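Local coordinates for serine acetyltransferase (Neisseria gonorrhoeae, PDB 6WYE), which probably transfers the acetyl group of acetyl-CoA to L-serine, giving O-acetyl-L-serine in the first step of L-cysteine synthesis, at residues A44-E49 against S54-T59; Q94-G97 against I102-C105; A108-I113 against S124-Y129. All coordinates share one frame; numbering follows the deposited sequence.

Contact 1: A44-E49 against S54-T59; sequences AAAAAE and SFLHQT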
# COMPACT_ATOMS: atom_id res chain seq x y z
N ALA A 44 6.64 0.49 28.86
CA ALA A 44 6.23 -0.80 29.42
C ALA A 44 5.53 -1.66 28.38
O ALA A 44 5.79 -2.87 28.29
CB ALA A 44 5.31 -0.57 30.62
N ALA A 45 4.58 -1.08 27.63
CA ALA A 45 3.90 -1.86 26.60
C ALA A 45 4.87 -2.34 25.54
O ALA A 45 4.79 -3.49 25.07
CB ALA A 45 2.79 -1.02 25.95
N ALA A 46 5.79 -1.48 25.12
CA ALA A 46 6.75 -1.89 24.09
C ALA A 46 7.61 -3.06 24.56
O ALA A 46 7.90 -3.98 23.79
CB ALA A 46 7.63 -0.69 23.70
N ALA A 47 8.03 -3.05 25.83
CA ALA A 47 8.82 -4.18 26.31
C ALA A 47 7.98 -5.45 26.41
O ALA A 47 8.50 -6.55 26.19
CB ALA A 47 9.48 -3.85 27.66
N ALA A 48 6.68 -5.33 26.71
CA ALA A 48 5.85 -6.52 26.85
C ALA A 48 5.34 -7.08 25.51
O ALA A 48 5.00 -8.26 25.44
CB ALA A 48 4.64 -6.22 27.75
N GLU A 49 5.27 -6.26 24.46
CA GLU A 49 4.68 -6.70 23.19
C GLU A 49 5.62 -6.37 22.04
O GLU A 49 5.51 -5.31 21.40
CB GLU A 49 3.31 -6.06 22.98
CG GLU A 49 2.50 -6.62 21.82
CD GLU A 49 2.41 -8.14 21.82
OE1 GLU A 49 1.64 -8.69 22.64
OE2 GLU A 49 3.08 -8.78 20.99
N SER A 54 8.01 -1.28 17.59
CA SER A 54 8.49 -0.23 16.68
C SER A 54 7.41 0.79 16.36
O SER A 54 7.71 1.97 16.18
CB SER A 54 8.98 -0.86 15.38
OG SER A 54 10.13 -1.66 15.63
N PHE A 55 6.15 0.36 16.35
CA PHE A 55 5.04 1.31 16.26
C PHE A 55 5.04 2.27 17.44
O PHE A 55 4.89 3.48 17.26
CB PHE A 55 3.73 0.53 16.18
CG PHE A 55 2.53 1.23 16.77
CD1 PHE A 55 1.98 2.35 16.16
CD2 PHE A 55 1.90 0.71 17.90
CE1 PHE A 55 0.85 2.97 16.70
CE2 PHE A 55 0.76 1.32 18.44
CZ PHE A 55 0.23 2.46 17.83
N LEU A 56 5.20 1.73 18.66
CA LEU A 56 5.19 2.58 19.86
C LEU A 56 6.39 3.52 19.89
O LEU A 56 6.28 4.66 20.35
CB LEU A 56 5.15 1.72 21.12
CG LEU A 56 3.86 0.92 21.26
CD1 LEU A 56 4.00 -0.10 22.37
CD2 LEU A 56 2.67 1.87 21.50
N HIS A 57 7.55 3.06 19.39
CA HIS A 57 8.72 3.92 19.33
C HIS A 57 8.56 5.02 18.28
O HIS A 57 8.94 6.17 18.51
CB HIS A 57 9.99 3.09 19.06
CG HIS A 57 10.75 2.71 20.30
ND1 HIS A 57 10.47 1.57 21.03
CD2 HIS A 57 11.78 3.32 20.94
CE1 HIS A 57 11.30 1.50 22.06
NE2 HIS A 57 12.10 2.55 22.03
N GLN A 58 7.98 4.68 17.12
CA GLN A 58 7.80 5.69 16.07
C GLN A 58 6.64 6.63 16.36
O GLN A 58 6.72 7.82 16.03
CB GLN A 58 7.58 5.00 14.71
CG GLN A 58 8.83 4.34 14.14
CD GLN A 58 8.51 3.24 13.13
OE1 GLN A 58 7.36 3.08 12.72
NE2 GLN A 58 9.52 2.46 12.77
N THR A 59 5.59 6.13 16.99
CA THR A 59 4.42 6.96 17.27
C THR A 59 4.56 7.75 18.58
O THR A 59 4.05 8.88 18.65
CB THR A 59 3.16 6.09 17.32
OG1 THR A 59 2.98 5.45 16.06
CG2 THR A 59 1.91 6.93 17.65
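Leu-56 keeps CG beside its backbone N (chi1 -65°) and CD1 in line with the extended chain (chi2 169°), a shape that drives CD1 straight at Ala-45 and Ala-46 on the facing helix. This one methyl carries the contact. Leu-56 CD1 lies 3.6 Å from Ala-46 N and 3.9 Å from Ala-46 CB. A second alanine closes in from the neighbouring position, with Ala-45 CB 3.9 Å from Leu-56 CD1. Short side chains allow the leucine to come down onto the backbone itself, and the CA atoms of Ala-46 and Leu-56 are 6.3 Å apart. No hydrogen bond crosses between the segments, so apolar contact alone joins them here. Two polar side chains nearby reach other subunits: Glu-49, where the chain leaves the helical conformation, forms a salt bridge through OE2 with Arg-150 of the third subunit, and Ser-54 OG bonds to Pro-50 O of the second subunit. The arrangement is one of two consecutive helices joined by a short connection, helix 34-48 to helix 53-61, packing side chain to backbone in the helical N-terminal part of serine acetyltransferases, at a junction between subunits of the six-chain assembly.

Contact 2: Q94-G97 against I102-C105; sequences QALG and ISKC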
# COMPACT_ATOMS: atom_id res chain seq x y z
N GLN A 94 1.64 21.96 12.54
CA GLN A 94 1.54 23.42 12.46
C GLN A 94 0.25 23.92 13.08
O GLN A 94 0.24 24.96 13.76
CB GLN A 94 1.65 23.88 11.01
N ALA A 95 -0.86 23.20 12.87
CA ALA A 95 -2.12 23.61 13.47
C ALA A 95 -2.06 23.57 14.98
O ALA A 95 -2.56 24.47 15.66
CB ALA A 95 -3.26 22.73 12.96
N LEU A 96 -1.45 22.52 15.54
CA LEU A 96 -1.26 22.47 16.98
C LEU A 96 -0.36 23.60 17.46
O LEU A 96 -0.58 24.16 18.54
CB LEU A 96 -0.68 21.12 17.40
CG LEU A 96 -1.67 19.96 17.41
CD1 LEU A 96 -0.93 18.69 17.70
CD2 LEU A 96 -2.74 20.18 18.44
N GLY A 97 0.65 23.97 16.65
CA GLY A 97 1.51 25.08 17.02
C GLY A 97 0.84 26.42 16.87
O GLY A 97 1.17 27.37 17.59
N ILE A 102 -5.58 23.98 21.71
CA ILE A 102 -5.99 22.63 21.33
C ILE A 102 -5.31 21.60 22.23
O ILE A 102 -5.96 20.70 22.77
CB ILE A 102 -5.69 22.39 19.85
CG1 ILE A 102 -6.47 23.39 19.00
CG2 ILE A 102 -6.05 20.96 19.48
CD1 ILE A 102 -6.26 23.24 17.51
N SER A 103 -3.99 21.73 22.42
CA SER A 103 -3.27 20.76 23.24
C SER A 103 -3.78 20.77 24.68
O SER A 103 -3.85 19.71 25.32
CB SER A 103 -1.77 21.05 23.20
OG SER A 103 -1.15 20.34 22.14
N LYS A 104 -4.20 21.93 25.18
CA LYS A 104 -4.78 21.98 26.51
C LYS A 104 -6.12 21.25 26.55
O LYS A 104 -6.41 20.53 27.51
CB LYS A 104 -4.94 23.43 26.97
N CYS A 105 -6.92 21.40 25.50
CA CYS A 105 -8.14 20.61 25.41
C CYS A 105 -7.83 19.12 25.34
O CYS A 105 -8.48 18.31 26.00
CB CYS A 105 -8.95 21.07 24.20
SG CYS A 105 -9.50 22.77 24.39
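No aromatic ring, carboxylate or side-chain amide stands between Leu-96 and Ile-102, and the flat groups that matter here are peptide groups. One of them, the carbonyl of Ala-95, borders the contact: its O lies 4.3 Å from Ile-102 CD1, a loose van der Waals approach to the far end of the isoleucine. The centre of the contact belongs to branched aliphatic carbons. Leu-96 CD2 rests 3.6 Å from Ile-102 CG2, and the same methyl, Leu-96 CD2, is 3.9 Å from Ile-102 CB, so the leucine presses on the beta-branch and not on the longer arm. The two side chains cross at about a right angle. With its CG beside the backbone N (chi1 -76°) and CD1 carried on in the extended direction (chi2 174°), Leu-96 leaves CD2 as the methyl that turns to the other helix.

The contact closes the short connection between helices 85-98 and 100-116 in the helical N-terminal part of this acetyltransferase: residues only a few places apart in sequence come to face each other across the bend, and the CA atoms of Leu-96 and Ile-102 are 6.4 Å apart.

Ile-102 directs its CB at the opposite segment and, with CG1 beside the backbone N (chi1 -60°), holds CG2 anti to that N, where it meets the leucine. At the margin Ser-103 OG approaches Leu-96 CD2 at 4.0 Å, a contact of hydroxyl with methyl that makes no bond. Helix 131-147 also packs here, Ala-95 on Ile-141 and Ile-102 on Arg-140; no other subunit of the assembly reaches either segment.

Contact 3: A108-I113 against S124-Y129; sequences ADLKAI and SLPLLY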
# COMPACT_ATOMS: atom_id res chain seq x y z
N ALA A 108 -7.09 17.87 28.79
CA ALA A 108 -8.31 17.78 29.58
C ALA A 108 -9.12 16.55 29.19
O ALA A 108 -9.66 15.84 30.05
CB ALA A 108 -9.14 19.05 29.41
N ASP A 109 -9.20 16.27 27.88
CA ASP A 109 -9.96 15.12 27.41
C ASP A 109 -9.39 13.81 27.94
O ASP A 109 -10.14 12.92 28.35
CB ASP A 109 -9.99 15.12 25.87
CG ASP A 109 -10.89 16.20 25.30
OD1 ASP A 109 -11.48 16.97 26.10
OD2 ASP A 109 -11.03 16.28 24.06
N LEU A 110 -8.06 13.66 27.91
CA LEU A 110 -7.46 12.41 28.38
C LEU A 110 -7.76 12.20 29.86
O LEU A 110 -8.11 11.09 30.29
CB LEU A 110 -5.95 12.41 28.11
CG LEU A 110 -5.56 12.21 26.64
CD1 LEU A 110 -4.09 12.55 26.40
CD2 LEU A 110 -5.84 10.76 26.24
N LYS A 111 -7.65 13.27 30.66
CA LYS A 111 -7.99 13.18 32.07
C LYS A 111 -9.46 12.86 32.26
O LYS A 111 -9.83 12.05 33.13
CB LYS A 111 -7.62 14.49 32.78
CG LYS A 111 -6.13 14.67 33.02
CD LYS A 111 -5.79 16.13 33.34
CE LYS A 111 -4.30 16.31 33.67
N ALA A 112 -10.33 13.47 31.45
CA ALA A 112 -11.76 13.18 31.54
C ALA A 112 -12.04 11.70 31.27
O ALA A 112 -12.84 11.07 31.98
CB ALA A 112 -12.55 14.07 30.58
N ILE A 113 -11.40 11.13 30.25
CA ILE A 113 -11.66 9.72 29.95
C ILE A 113 -11.14 8.83 31.07
O ILE A 113 -11.80 7.86 31.47
CB ILE A 113 -11.05 9.32 28.59
CG1 ILE A 113 -11.79 9.99 27.41
CG2 ILE A 113 -11.09 7.82 28.42
CD1 ILE A 113 -10.85 10.21 26.19
N SER A 124 -2.44 6.34 28.05
CA SER A 124 -2.11 6.09 26.65
C SER A 124 -3.14 5.20 25.96
O SER A 124 -3.10 5.08 24.73
CB SER A 124 -0.70 5.50 26.53
OG SER A 124 -0.58 4.29 27.24
N LEU A 125 -4.05 4.56 26.70
CA LEU A 125 -5.06 3.72 26.06
C LEU A 125 -5.99 4.53 25.17
O LEU A 125 -6.09 4.22 23.97
CB LEU A 125 -5.81 2.91 27.12
CG LEU A 125 -7.08 2.20 26.63
CD1 LEU A 125 -6.71 1.13 25.62
CD2 LEU A 125 -7.82 1.60 27.82
N PRO A 126 -6.67 5.59 25.66
CA PRO A 126 -7.46 6.40 24.70
C PRO A 126 -6.60 7.10 23.68
O PRO A 126 -7.02 7.25 22.52
CB PRO A 126 -8.21 7.40 25.59
CG PRO A 126 -7.48 7.41 26.89
CD PRO A 126 -6.85 6.06 27.05
N LEU A 127 -5.41 7.57 24.08
CA LEU A 127 -4.53 8.27 23.15
C LEU A 127 -4.29 7.43 21.90
O LEU A 127 -4.36 7.94 20.77
CB LEU A 127 -3.19 8.61 23.83
CG LEU A 127 -2.11 9.09 22.85
CD1 LEU A 127 -2.54 10.38 22.16
CD2 LEU A 127 -0.76 9.29 23.51
N LEU A 128 -4.01 6.15 22.08
CA LEU A 128 -3.67 5.28 20.96
C LEU A 128 -4.85 4.49 20.41
O LEU A 128 -4.85 4.18 19.21
CB LEU A 128 -2.57 4.29 21.37
CG LEU A 128 -1.26 4.98 21.75
CD1 LEU A 128 -0.20 3.99 22.25
CD2 LEU A 128 -0.75 5.79 20.56
N TYR A 129 -5.85 4.14 21.22
CA TYR A 129 -6.79 3.11 20.81
C TYR A 129 -8.27 3.45 20.95
O TYR A 129 -9.09 2.57 20.67
CB TYR A 129 -6.52 1.81 21.59
CG TYR A 129 -5.05 1.39 21.58
CD1 TYR A 129 -4.40 1.08 20.38
CD2 TYR A 129 -4.31 1.33 22.75
CE1 TYR A 129 -3.08 0.70 20.34
CE2 TYR A 129 -2.97 0.95 22.74
CZ TYR A 129 -2.36 0.63 21.54
OH TYR A 129 -1.04 0.28 21.54
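Pro-126 fits against Leu-110 and Ile-113 where the short helix 124-129 crosses helix 100-116, a buried helix-helix crossing in the N-terminal part of the enzyme. The axes of the segments 108-113 and 124-129 come within 9.6 Å, with 116° between their N-to-C directions, and the pyrrolidine ring lies between the two helices. Leu-110 CD2 meets Pro-126 CG at 3.8 Å, with the leucine running aslant to the ring. Ile-113 passes alongside in the opposite sense and touches with both branches: Ile-113 CD1 lies 3.9 Å from Pro-126 CB, and Ile-113 CG2 stands 3.9 Å from Pro-126 CG. Because CG1 sits beside the backbone N (chi1 -70°) and CG2 anti to it, the isoleucine can offer the two methyls to one proline. Leu-110 CD2 also reaches past the ring to Leu-127 N at 3.9 Å, and Leu-127 CB follows at 4.2 Å from Leu-110 CD2. The side chain of Ile-113 is about 7 Å from the bound sodium ion, whose site includes Tyr-114, Asp-117 and Cys-120; Pro-126 packs on Cys-120. Phe-133 of helix 131-147 touches Leu-110, Ile-113 and Leu-127 together, while Leu-66 of helix 66-78 packs on both leucines.

How the contacts relate
All three contacts illustrate how a helical region is assembled from successive apolar meetings, none with a hydrogen bond across its segments. Contact 3 is the core member, with every touching residue buried; contacts 1 and 2 are only partly buried. Contact 1 uses a leucine against alanines at a subunit boundary, contact 2 joins branched chains within one subunit, and contact 3 adds a proline ring. Contacts 2 and 3 share helix 100-116 at successive segments, whereas contacts 1 and 3 touch directly, through Leu-56 CD2 and Leu-128 CD1 at 3.6 Å, and both meet the third subunit. Contacts 1 and 2 stay apart, about 11 Å between nearest atoms.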